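Local coordinates for sialyltransferase 0160 (Photobacterium damselae, PDB 4R84), which probably transfers sialic acid from CMP-sialic acid to galactose-containing glycan acceptors, using a GT-B glycosyltransferase fold, at residues E374-N385 with I413-F421; I465-R476 with V494-A503. All blocks are in the same frame, centred on the assembly; numbering follows the deposited sequence.

Helix 373-388 takes part in both neighbourhoods: in contact 1 it packs against helix 412-419, and through Val383 and Gln379 it also meets Trp502 of contact 2; the centres of the two contacts are about 18 Å apart. Contact 1 is mostly buried and largely apolar, a helix pair held by isoleucine, valine, alanine and phenylalanine side chains. Contact 2 is only partly buried and is held chiefly by the backbone hydrogen bonds of two parallel strands, supplemented by an arginine, by the C-terminal carboxylate and by Phe501, packed against the loop before helix 476-481. That carboxylate ties the two together, since Ala503 O lies 3.0 Å from Tyr375 OH, probably as its hydrogen-bond acceptor.

Contact 1 of 2, residues E374-N385 with I413-F421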
loop_
_atom_site.group_PDB
_atom_site.type_symbol
_atom_site.label_atom_id
_atom_site.label_comp_id
_atom_site.label_asym_id
_atom_site.label_seq_id
_atom_site.Cartn_x
_atom_site.Cartn_y
_atom_site.Cartn_z
ATOM N N GLU A 374 34.355 -7.965 -7.657
ATOM C CA GLU A 374 35.218 -7.136 -6.831
ATOM C C GLU A 374 35.348 -5.728 -7.388
ATOM O O GLU A 374 35.471 -4.776 -6.623
ATOM C CB GLU A 374 36.601 -7.781 -6.682
ATOM C CG GLU A 374 36.614 -8.995 -5.766
ATOM C CD GLU A 374 35.951 -10.216 -6.383
ATOM O OE1 GLU A 374 35.953 -10.342 -7.628
ATOM O OE2 GLU A 374 35.398 -11.037 -5.616
ATOM N N TYR A 375 35.350 -5.591 -8.713
ATOM C CA TYR A 375 35.390 -4.261 -9.325
ATOM C C TYR A 375 34.176 -3.435 -8.915
ATOM O O TYR A 375 34.300 -2.260 -8.579
ATOM C CB TYR A 375 35.461 -4.365 -10.848
ATOM C CG TYR A 375 35.199 -3.079 -11.622
ATOM C CD1 TYR A 375 33.906 -2.654 -11.900
ATOM C CD2 TYR A 375 36.256 -2.309 -12.105
ATOM C CE1 TYR A 375 33.667 -1.505 -12.623
ATOM C CE2 TYR A 375 36.020 -1.155 -12.834
ATOM C CZ TYR A 375 34.730 -0.756 -13.086
ATOM O OH TYR A 375 34.480 0.399 -13.806
ATOM N N TYR A 376 32.993 -4.051 -8.936
ATOM C CA TYR A 376 31.779 -3.299 -8.647
ATOM C C TYR A 376 31.739 -2.895 -7.193
ATOM O O TYR A 376 31.276 -1.802 -6.876
ATOM C CB TYR A 376 30.524 -4.106 -9.052
ATOM C CG TYR A 376 30.517 -4.249 -10.556
ATOM C CD1 TYR A 376 30.226 -3.162 -11.370
ATOM C CD2 TYR A 376 30.873 -5.450 -11.167
ATOM C CE1 TYR A 376 30.268 -3.270 -12.761
ATOM C CE2 TYR A 376 30.907 -5.568 -12.552
ATOM C CZ TYR A 376 30.616 -4.484 -13.338
ATOM O OH TYR A 376 30.667 -4.610 -14.708
ATOM N N ALA A 377 32.253 -3.751 -6.314
ATOM C CA ALA A 377 32.361 -3.397 -4.897
ATOM C C ALA A 377 33.358 -2.260 -4.713
ATOM O O ALA A 377 33.120 -1.331 -3.947
ATOM C CB ALA A 377 32.777 -4.605 -4.067
ATOM N N GLN A 378 34.474 -2.328 -5.435
ATOM C CA GLN A 378 35.510 -1.311 -5.281
ATOM C C GLN A 378 35.043 0.067 -5.749
ATOM O O GLN A 378 35.400 1.081 -5.145
ATOM C CB GLN A 378 36.788 -1.718 -6.023
ATOM C CG GLN A 378 37.945 -0.708 -5.895
ATOM C CD GLN A 378 38.345 -0.430 -4.446
ATOM O OE1 GLN A 378 38.512 -1.351 -3.647
ATOM N NE2 GLN A 378 38.521 0.846 -4.112
ATOM N N GLN A 379 34.252 0.116 -6.816
ATOM C CA GLN A 379 33.757 1.396 -7.289
ATOM C C GLN A 379 32.876 2.059 -6.245
ATOM O O GLN A 379 32.915 3.279 -6.069
ATOM C CB GLN A 379 32.988 1.244 -8.595
ATOM C CG GLN A 379 33.835 0.731 -9.748
ATOM C CD GLN A 379 35.201 1.402 -9.791
ATOM O OE1 GLN A 379 35.308 2.585 -10.077
ATOM N NE2 GLN A 379 36.256 0.621 -9.550
ATOM N N GLN A 380 32.097 1.250 -5.528
ATOM C CA GLN A 380 31.205 1.792 -4.514
ATOM C C GLN A 380 32.010 2.264 -3.313
ATOM O O GLN A 380 31.702 3.307 -2.730
ATOM C CB GLN A 380 30.154 0.761 -4.132
ATOM C CG GLN A 380 29.301 0.364 -5.351
ATOM C CD GLN A 380 28.192 -0.616 -5.009
ATOM O OE1 GLN A 380 27.292 -0.310 -4.226
ATOM N NE2 GLN A 380 28.265 -1.804 -5.582
ATOM N N VAL A 381 33.062 1.524 -2.970
ATOM C CA VAL A 381 33.988 1.975 -1.935
ATOM C C VAL A 381 34.604 3.315 -2.339
ATOM O O VAL A 381 34.711 4.239 -1.526
ATOM C CB VAL A 381 35.099 0.937 -1.669
ATOM C CG1 VAL A 381 36.145 1.511 -0.729
ATOM C CG2 VAL A 381 34.489 -0.316 -1.044
ATOM N N ASN A 382 34.965 3.444 -3.613
ATOM C CA ASN A 382 35.515 4.707 -4.108
ATOM C C ASN A 382 34.498 5.831 -3.935
ATOM O O ASN A 382 34.859 6.940 -3.541
ATOM C CB ASN A 382 35.919 4.596 -5.575
ATOM C CG ASN A 382 37.088 3.653 -5.793
ATOM O OD1 ASN A 382 37.764 3.247 -4.846
ATOM N ND2 ASN A 382 37.339 3.307 -7.054
ATOM N N VAL A 383 33.224 5.552 -4.223
ATOM C CA VAL A 383 32.185 6.564 -4.031
ATOM C C VAL A 383 32.109 7.022 -2.567
ATOM O O VAL A 383 32.027 8.215 -2.281
ATOM C CB VAL A 383 30.780 6.067 -4.482
ATOM C CG1 VAL A 383 29.725 7.123 -4.158
ATOM C CG2 VAL A 383 30.777 5.782 -5.970
ATOM N N ILE A 384 32.115 6.081 -1.630
ATOM C CA ILE A 384 32.041 6.451 -0.217
ATOM C C ILE A 384 33.268 7.266 0.207
ATOM O O ILE A 384 33.151 8.256 0.929
ATOM C CB ILE A 384 31.943 5.213 0.677
ATOM C CG1 ILE A 384 30.721 4.390 0.269
ATOM C CG2 ILE A 384 31.878 5.630 2.161
ATOM C CD1 ILE A 384 30.677 3.011 0.897
ATOM N N ASN A 385 34.443 6.829 -0.242
ATOM C CA ASN A 385 35.678 7.546 0.054
ATOM C C ASN A 385 35.600 8.994 -0.396
ATOM O O ASN A 385 36.012 9.897 0.334
ATOM C CB ASN A 385 36.875 6.847 -0.592
ATOM C CG ASN A 385 37.350 5.660 0.217
ATOM O OD1 ASN A 385 37.256 5.664 1.442
ATOM N ND2 ASN A 385 37.858 4.632 -0.464
ATOM N N ILE A 413 29.492 -8.444 -2.411
ATOM C CA ILE A 413 29.715 -7.015 -2.625
ATOM C C ILE A 413 29.430 -6.250 -1.332
ATOM O O ILE A 413 30.170 -5.363 -0.930
ATOM C CB ILE A 413 28.823 -6.481 -3.752
ATOM C CG1 ILE A 413 29.224 -7.108 -5.089
ATOM C CG2 ILE A 413 28.882 -4.971 -3.812
ATOM C CD1 ILE A 413 28.422 -6.602 -6.260
ATOM N N ASN A 414 28.345 -6.616 -0.663
ATOM C CA ASN A 414 28.008 -5.972 0.597
ATOM C C ASN A 414 29.069 -6.219 1.654
ATOM O O ASN A 414 29.433 -5.304 2.397
ATOM C CB ASN A 414 26.639 -6.447 1.098
ATOM C CG ASN A 414 25.499 -5.981 0.198
ATOM O OD1 ASN A 414 25.693 -5.154 -0.697
ATOM N ND2 ASN A 414 24.305 -6.505 0.443
ATOM N N ASP A 415 29.577 -7.447 1.718
ATOM C CA ASP A 415 30.630 -7.762 2.687
ATOM C C ASP A 415 31.909 -6.955 2.446
ATOM O O ASP A 415 32.541 -6.496 3.396
ATOM C CB ASP A 415 30.983 -9.251 2.669
ATOM C CG ASP A 415 29.789 -10.138 2.920
ATOM O OD1 ASP A 415 28.867 -9.726 3.654
ATOM O OD2 ASP A 415 29.802 -11.280 2.423
ATOM N N ILE A 416 32.295 -6.819 1.179
ATOM C CA ILE A 416 33.499 -6.069 0.799
ATOM C C ILE A 416 33.363 -4.606 1.179
ATOM O O ILE A 416 34.271 -4.029 1.792
ATOM C CB ILE A 416 33.779 -6.187 -0.714
ATOM C CG1 ILE A 416 34.184 -7.622 -1.066
ATOM C CG2 ILE A 416 34.883 -5.212 -1.148
ATOM C CD1 ILE A 416 34.221 -7.898 -2.549
ATOM N N ILE A 417 32.227 -4.009 0.825
ATOM C CA ILE A 417 31.990 -2.602 1.139
ATOM C C ILE A 417 31.958 -2.354 2.645
ATOM O O ILE A 417 32.628 -1.433 3.144
ATOM C CB ILE A 417 30.665 -2.101 0.511
ATOM C CG1 ILE A 417 30.746 -2.150 -1.014
ATOM C CG2 ILE A 417 30.313 -0.686 0.991
ATOM C CD1 ILE A 417 29.403 -1.958 -1.716
ATOM N N LEU A 418 31.198 -3.165 3.373
ATOM C CA LEU A 418 31.100 -2.972 4.813
ATOM C C LEU A 418 32.476 -3.116 5.466
ATOM O O LEU A 418 32.842 -2.346 6.359
ATOM C CB LEU A 418 30.099 -3.959 5.431
ATOM C CG LEU A 418 29.707 -3.725 6.891
ATOM C CD1 LEU A 418 29.049 -2.352 7.031
ATOM C CD2 LEU A 418 28.781 -4.839 7.384
ATOM N N GLY A 419 33.235 -4.104 5.009
ATOM C CA GLY A 419 34.535 -4.388 5.581
ATOM C C GLY A 419 35.564 -3.310 5.288
ATOM O O GLY A 419 36.636 -3.289 5.895
ATOM N N SER A 420 35.248 -2.411 4.362
ATOM C CA SER A 420 36.208 -1.375 3.965
ATOM C C SER A 420 36.126 -0.139 4.848
ATOM O O SER A 420 36.965 0.760 4.762
ATOM C CB SER A 420 35.993 -0.967 2.508
ATOM O OG SER A 420 36.154 -2.071 1.646
ATOM N N PHE A 421 35.121 -0.117 5.712
ATOM C CA PHE A 421 34.889 0.993 6.624
ATOM C C PHE A 421 34.554 0.438 7.998
ATOM O O PHE A 421 33.407 0.117 8.284
ATOM C CB PHE A 421 33.761 1.899 6.102
ATOM C CG PHE A 421 34.045 2.476 4.747
ATOM C CD1 PHE A 421 33.710 1.788 3.598
ATOM C CD2 PHE A 421 34.702 3.692 4.624
ATOM C CE1 PHE A 421 34.009 2.294 2.350
ATOM C CE2 PHE A 421 34.995 4.209 3.373
ATOM C CZ PHE A 421 34.651 3.507 2.236
#
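Ile417 enters helix 373-388 as a knob in a hole made by Ala377, Gln380, Val381 and Ile384, the two helix segments running roughly parallel at -34° with their axes 9.0 Å apart. With CG1 of Ile417 anti to its own carbonyl carbon (chi1 -64°) and the chain extended at chi2, CD1 reaches the Gln380 side chain, 3.7 Å from Gln380 CB, while the CG2 branch meets Ile384 CD1. The small Ala377 lets the helices close up at this end: its CB lies 3.7 Å from Ile416 CG2 and also touches Ile413 CG2.

At the other end the ring of Phe421, just past helix 412-419, packs against Val381, Ile384 and Asn385. Ile384 lays CG2 over one face of it, offset toward the rim and 3.9 Å from the ring centroid, a CH-pi contact. Val381 slides past the ring in the opposite direction with CG1 3.8 Å from Phe421 CE1; its other methyl, CG2, rests on Ser420 OG. Asn385 comes to the ring edge instead, OD1 lying 3.3 Å from Phe421 CE2 with the amide and ring planes 52° apart.

Ser420 and Gln380 spend their hydrogen bonds outside the interface. Ser420 OG donates to Ile416 O at 2.7 Å, and Gln380 NE2 reaches back to Tyr376 O from above the carbonyl plane while OE1 accepts from Thr364 N. The Gln380 side chain lies about 7 Å from the bound CMP-3-fluoro-sialic acid. With its amide engaged at both oxygen and nitrogen, Gln380 can offer its aliphatic part to Ile417, and the contact is largely apolar, the polar atoms that touch across it making van der Waals contacts.

Contact 2 of 2, residues I465-R476 with V494-A503; sequences IVFTSSDTITDR and VKEKDVLFWA
Two parallel strands, 462-468 and 499-502, pair here at the C-terminal end of the chain, joined in a beta-alpha-beta crossover through helices 476-481 and 483-490. Ile465 N donates to Asp498 O, Leu500 N to Ile465 O (2.9 Å) and Phe467 N to Leu500 O (2.7 Å, 178°), and Trp502 N closes the series on Phe467 O.

On one face Val466 sets CG1 3.6 Å from Trp502 CE3. Thr468, on this face too, has its side chain about 4 Å from the bound CMP-sialic acid analogue. On the other, Phe467 meets Val499 CG1 obliquely, and Phe501 packs against the backbone of Thr474 and Asp475, which leads into helix 476-481. With CG anti to the backbone N (chi1 178°), the Phe501 ring takes Asp475 CA over its centre, 3.6 Å from the centroid, in a CH-pi contact. The Ile473 side chain slides past it in the opposite direction, CG2 3.9 Å from Phe501 CE1.

Arg476 rests its CB against Phe501 CB, and its chain, extended from CG to NE, carries the guanidinium back to the start of the strand. NE donates to Val499 O at 2.6 Å, the carbonyl oxygen lying in the guanidinium plane, and NH2 adds a weak bond to the same oxygen. At the far end Ser469 OG donates to Ala503 OXT (2.6 Å), an oxygen that also accepts from Trp367 NE1.

Main-chain bonds, the guanidinium and the Ser469 hydroxyl thus fix the last strand from its start to the terminal carboxylate.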
loop_
_atom_site.group_PDB
_atom_site.type_symbol
_atom_site.label_atom_id
_atom_site.label_comp_id
_atom_site.label_asym_id
_atom_site.label_seq_id
_atom_site.Cartn_x
_atom_site.Cartn_y
_atom_site.Cartn_z
ATOM N N ILE A 465 23.295 11.363 -6.066
ATOM C CA ILE A 465 22.913 10.082 -6.637
ATOM C C ILE A 465 23.862 9.687 -7.750
ATOM O O ILE A 465 24.161 10.495 -8.635
ATOM C CB ILE A 465 21.499 10.136 -7.179
ATOM C CG1 ILE A 465 20.536 10.479 -6.045
ATOM C CG2 ILE A 465 21.123 8.797 -7.749
ATOM C CD1 ILE A 465 19.094 10.516 -6.475
ATOM N N VAL A 466 24.333 8.442 -7.704
ATOM C CA VAL A 466 25.293 7.953 -8.683
ATOM C C VAL A 466 24.646 7.061 -9.726
ATOM O O VAL A 466 23.986 6.078 -9.383
ATOM C CB VAL A 466 26.405 7.171 -8.003
ATOM C CG1 VAL A 466 27.360 6.602 -9.049
ATOM C CG2 VAL A 466 27.147 8.083 -7.025
ATOM N N PHE A 467 24.814 7.411 -10.997
ATOM C CA PHE A 467 24.374 6.524 -12.058
ATOM C C PHE A 467 25.548 5.733 -12.591
ATOM O O PHE A 467 26.647 6.246 -12.692
ATOM C CB PHE A 467 23.697 7.310 -13.161
ATOM C CG PHE A 467 22.398 7.874 -12.737
ATOM C CD1 PHE A 467 22.352 9.030 -11.989
ATOM C CD2 PHE A 467 21.218 7.216 -13.036
ATOM C CE1 PHE A 467 21.138 9.546 -11.568
ATOM C CE2 PHE A 467 20.012 7.723 -12.618
ATOM C CZ PHE A 467 19.972 8.884 -11.883
ATOM N N THR A 468 25.307 4.461 -12.868
ATOM C CA THR A 468 26.358 3.552 -13.301
ATOM C C THR A 468 26.135 3.149 -14.765
ATOM O O THR A 468 25.060 3.373 -15.310
ATOM C CB THR A 468 26.392 2.299 -12.416
ATOM O OG1 THR A 468 25.095 1.706 -12.410
ATOM C CG2 THR A 468 26.779 2.635 -10.985
ATOM N N SER A 469 27.142 2.560 -15.408
ATOM C CA SER A 469 27.005 2.183 -16.817
ATOM C C SER A 469 25.843 1.222 -17.032
ATOM O O SER A 469 25.694 0.252 -16.306
ATOM C CB SER A 469 28.294 1.561 -17.347
ATOM O OG SER A 469 29.361 2.480 -17.206
ATOM N N SER A 470 25.018 1.529 -18.027
ATOM C CA SER A 470 23.899 0.671 -18.406
ATOM C C SER A 470 23.809 0.632 -19.920
ATOM O O SER A 470 24.671 1.193 -20.621
ATOM C CB SER A 470 22.588 1.173 -17.790
ATOM O OG SER A 470 22.142 2.369 -18.424
ATOM N N ASP A 471 22.772 -0.021 -20.431
ATOM C CA ASP A 471 22.556 -0.088 -21.869
ATOM C C ASP A 471 22.202 1.271 -22.467
ATOM O O ASP A 471 22.341 1.472 -23.667
ATOM C CB ASP A 471 21.452 -1.102 -22.196
ATOM C CG ASP A 471 20.136 -0.768 -21.529
ATOM O OD1 ASP A 471 20.133 -0.488 -20.311
ATOM O OD2 ASP A 471 19.099 -0.782 -22.229
ATOM N N THR A 472 21.732 2.197 -21.634
ATOM C CA THR A 472 21.323 3.513 -22.117
ATOM C C THR A 472 22.172 4.651 -21.546
ATOM O O THR A 472 22.119 5.778 -22.042
ATOM C CB THR A 472 19.841 3.798 -21.791
ATOM O OG1 THR A 472 19.643 3.759 -20.374
ATOM C CG2 THR A 472 18.937 2.767 -22.447
ATOM N N ILE A 473 22.946 4.362 -20.504
ATOM C CA ILE A 473 23.757 5.396 -19.859
ATOM C C ILE A 473 25.233 5.006 -19.776
ATOM O O ILE A 473 25.601 4.097 -19.036
ATOM C CB ILE A 473 23.240 5.684 -18.431
ATOM C CG1 ILE A 473 21.785 6.145 -18.471
ATOM C CG2 ILE A 473 24.121 6.724 -17.751
ATOM C CD1 ILE A 473 21.179 6.328 -17.077
ATOM N N THR A 474 26.091 5.712 -20.508
ATOM C CA THR A 474 27.511 5.383 -20.483
ATOM C C THR A 474 28.419 6.568 -20.125
ATOM O O THR A 474 29.637 6.409 -20.064
ATOM C CB THR A 474 27.956 4.761 -21.840
ATOM O OG1 THR A 474 27.657 5.671 -22.908
ATOM C CG2 THR A 474 27.184 3.475 -22.109
ATOM N N ASP A 475 27.826 7.730 -19.832
ATOM C CA ASP A 475 28.570 8.841 -19.226
ATOM C C ASP A 475 27.597 9.794 -18.533
ATOM O O ASP A 475 26.386 9.586 -18.597
ATOM C CB ASP A 475 29.437 9.593 -20.260
ATOM C CG ASP A 475 28.625 10.284 -21.354
ATOM O OD1 ASP A 475 27.401 10.496 -21.191
ATOM O OD2 ASP A 475 29.232 10.649 -22.389
ATOM N N ARG A 476 28.118 10.831 -17.880
ATOM C CA ARG A 476 27.272 11.725 -17.091
ATOM C C ARG A 476 26.279 12.489 -17.955
ATOM O O ARG A 476 25.132 12.694 -17.557
ATOM C CB ARG A 476 28.114 12.717 -16.282
ATOM C CG ARG A 476 27.284 13.621 -15.404
ATOM C CD ARG A 476 28.119 14.357 -14.394
ATOM N NE ARG A 476 27.293 15.158 -13.500
ATOM C CZ ARG A 476 26.984 16.434 -13.686
ATOM N NH1 ARG A 476 27.465 17.097 -14.729
ATOM N NH2 ARG A 476 26.208 17.060 -12.806
ATOM N N VAL A 494 16.449 16.037 -7.051
ATOM C CA VAL A 494 17.844 16.420 -7.207
ATOM C C VAL A 494 17.957 17.634 -8.120
ATOM O O VAL A 494 17.051 17.931 -8.903
ATOM C CB VAL A 494 18.692 15.282 -7.810
ATOM C CG1 VAL A 494 18.803 14.122 -6.859
ATOM C CG2 VAL A 494 18.104 14.838 -9.121
ATOM N N LYS A 495 19.095 18.313 -8.015
ATOM C CA LYS A 495 19.526 19.274 -9.011
ATOM C C LYS A 495 20.645 18.627 -9.829
ATOM O O LYS A 495 21.170 17.583 -9.445
ATOM C CB LYS A 495 19.991 20.564 -8.334
ATOM C CG LYS A 495 18.875 21.277 -7.604
ATOM C CD LYS A 495 19.341 22.599 -7.012
ATOM C CE LYS A 495 18.152 23.372 -6.464
ATOM N NZ LYS A 495 17.518 22.658 -5.318
ATOM N N GLU A 496 21.002 19.230 -10.957
ATOM C CA GLU A 496 21.965 18.613 -11.854
ATOM C C GLU A 496 23.291 18.311 -11.172
ATOM O O GLU A 496 23.900 17.277 -11.441
ATOM C CB GLU A 496 22.210 19.492 -13.078
ATOM C CG GLU A 496 21.099 19.414 -14.103
ATOM C CD GLU A 496 21.551 19.877 -15.474
ATOM O OE1 GLU A 496 20.808 19.648 -16.453
ATOM O OE2 GLU A 496 22.661 20.446 -15.571
ATOM N N LYS A 497 23.711 19.200 -10.271
ATOM C CA LYS A 497 24.959 19.029 -9.536
ATOM C C LYS A 497 24.965 17.773 -8.655
ATOM O O LYS A 497 26.026 17.312 -8.231
ATOM C CB LYS A 497 25.223 20.252 -8.649
ATOM C CG LYS A 497 24.593 20.028 -7.288
ATOM C CD LYS A 497 24.801 21.092 -6.283
ATOM C CE LYS A 497 24.244 20.593 -4.961
ATOM N NZ LYS A 497 24.971 19.415 -4.429
ATOM N N ASP A 498 23.780 17.239 -8.348
ATOM C CA ASP A 498 23.658 16.077 -7.485
ATOM C C ASP A 498 23.773 14.783 -8.283
ATOM O O ASP A 498 23.872 13.706 -7.702
ATOM C CB ASP A 498 22.318 16.078 -6.740
ATOM C CG ASP A 498 22.131 17.318 -5.882
ATOM O OD1 ASP A 498 23.105 17.712 -5.215
ATOM O OD2 ASP A 498 21.020 17.902 -5.885
ATOM N N VAL A 499 23.728 14.893 -9.604
ATOM C CA VAL A 499 23.741 13.724 -10.471
ATOM C C VAL A 499 25.164 13.380 -10.890
ATOM O O VAL A 499 25.840 14.166 -11.595
ATOM C CB VAL A 499 22.865 13.943 -11.717
ATOM C CG1 VAL A 499 22.922 12.722 -12.620
ATOM C CG2 VAL A 499 21.431 14.213 -11.304
ATOM N N LEU A 500 25.626 12.215 -10.439
ATOM C CA LEU A 500 26.988 11.771 -10.708
ATOM C C LEU A 500 27.014 10.505 -11.557
ATOM O O LEU A 500 26.026 9.770 -11.642
ATOM C CB LEU A 500 27.748 11.527 -9.395
ATOM C CG LEU A 500 27.724 12.658 -8.362
ATOM C CD1 LEU A 500 28.546 12.305 -7.117
ATOM C CD2 LEU A 500 28.190 13.971 -8.974
ATOM N N PHE A 501 28.152 10.253 -12.191
ATOM C CA PHE A 501 28.330 9.036 -12.975
ATOM C C PHE A 501 29.613 8.295 -12.596
ATOM O O PHE A 501 30.661 8.915 -12.416
ATOM C CB PHE A 501 28.350 9.356 -14.476
ATOM C CG PHE A 501 28.587 8.146 -15.350
ATOM C CD1 PHE A 501 27.549 7.288 -15.657
ATOM C CD2 PHE A 501 29.840 7.872 -15.851
ATOM C CE1 PHE A 501 27.764 6.167 -16.451
ATOM C CE2 PHE A 501 30.067 6.756 -16.638
ATOM C CZ PHE A 501 29.025 5.904 -16.936
ATOM N N TRP A 502 29.506 6.976 -12.459
ATOM C CA TRP A 502 30.656 6.077 -12.299
ATOM C C TRP A 502 30.536 4.965 -13.340
ATOM O O TRP A 502 29.495 4.329 -13.467
ATOM C CB TRP A 502 30.766 5.483 -10.877
ATOM C CG TRP A 502 31.766 6.140 -9.904
ATOM C CD1 TRP A 502 33.020 5.687 -9.606
ATOM C CD2 TRP A 502 31.573 7.321 -9.106
ATOM N NE1 TRP A 502 33.623 6.512 -8.682
ATOM C CE2 TRP A 502 32.755 7.522 -8.359
ATOM C CE3 TRP A 502 30.520 8.229 -8.954
ATOM C CZ2 TRP A 502 32.911 8.592 -7.477
ATOM C CZ3 TRP A 502 30.678 9.292 -8.075
ATOM C CH2 TRP A 502 31.863 9.464 -7.350
ATOM N N ALA A 503 31.592 4.755 -14.116
ATOM C CA ALA A 503 31.554 3.764 -15.190
ATOM C C ALA A 503 31.449 2.340 -14.655
ATOM O O ALA A 503 32.007 2.010 -13.611
ATOM C CB ALA A 503 32.789 3.896 -16.083
ATOM O OXT ALA A 503 30.797 1.488 -15.263
#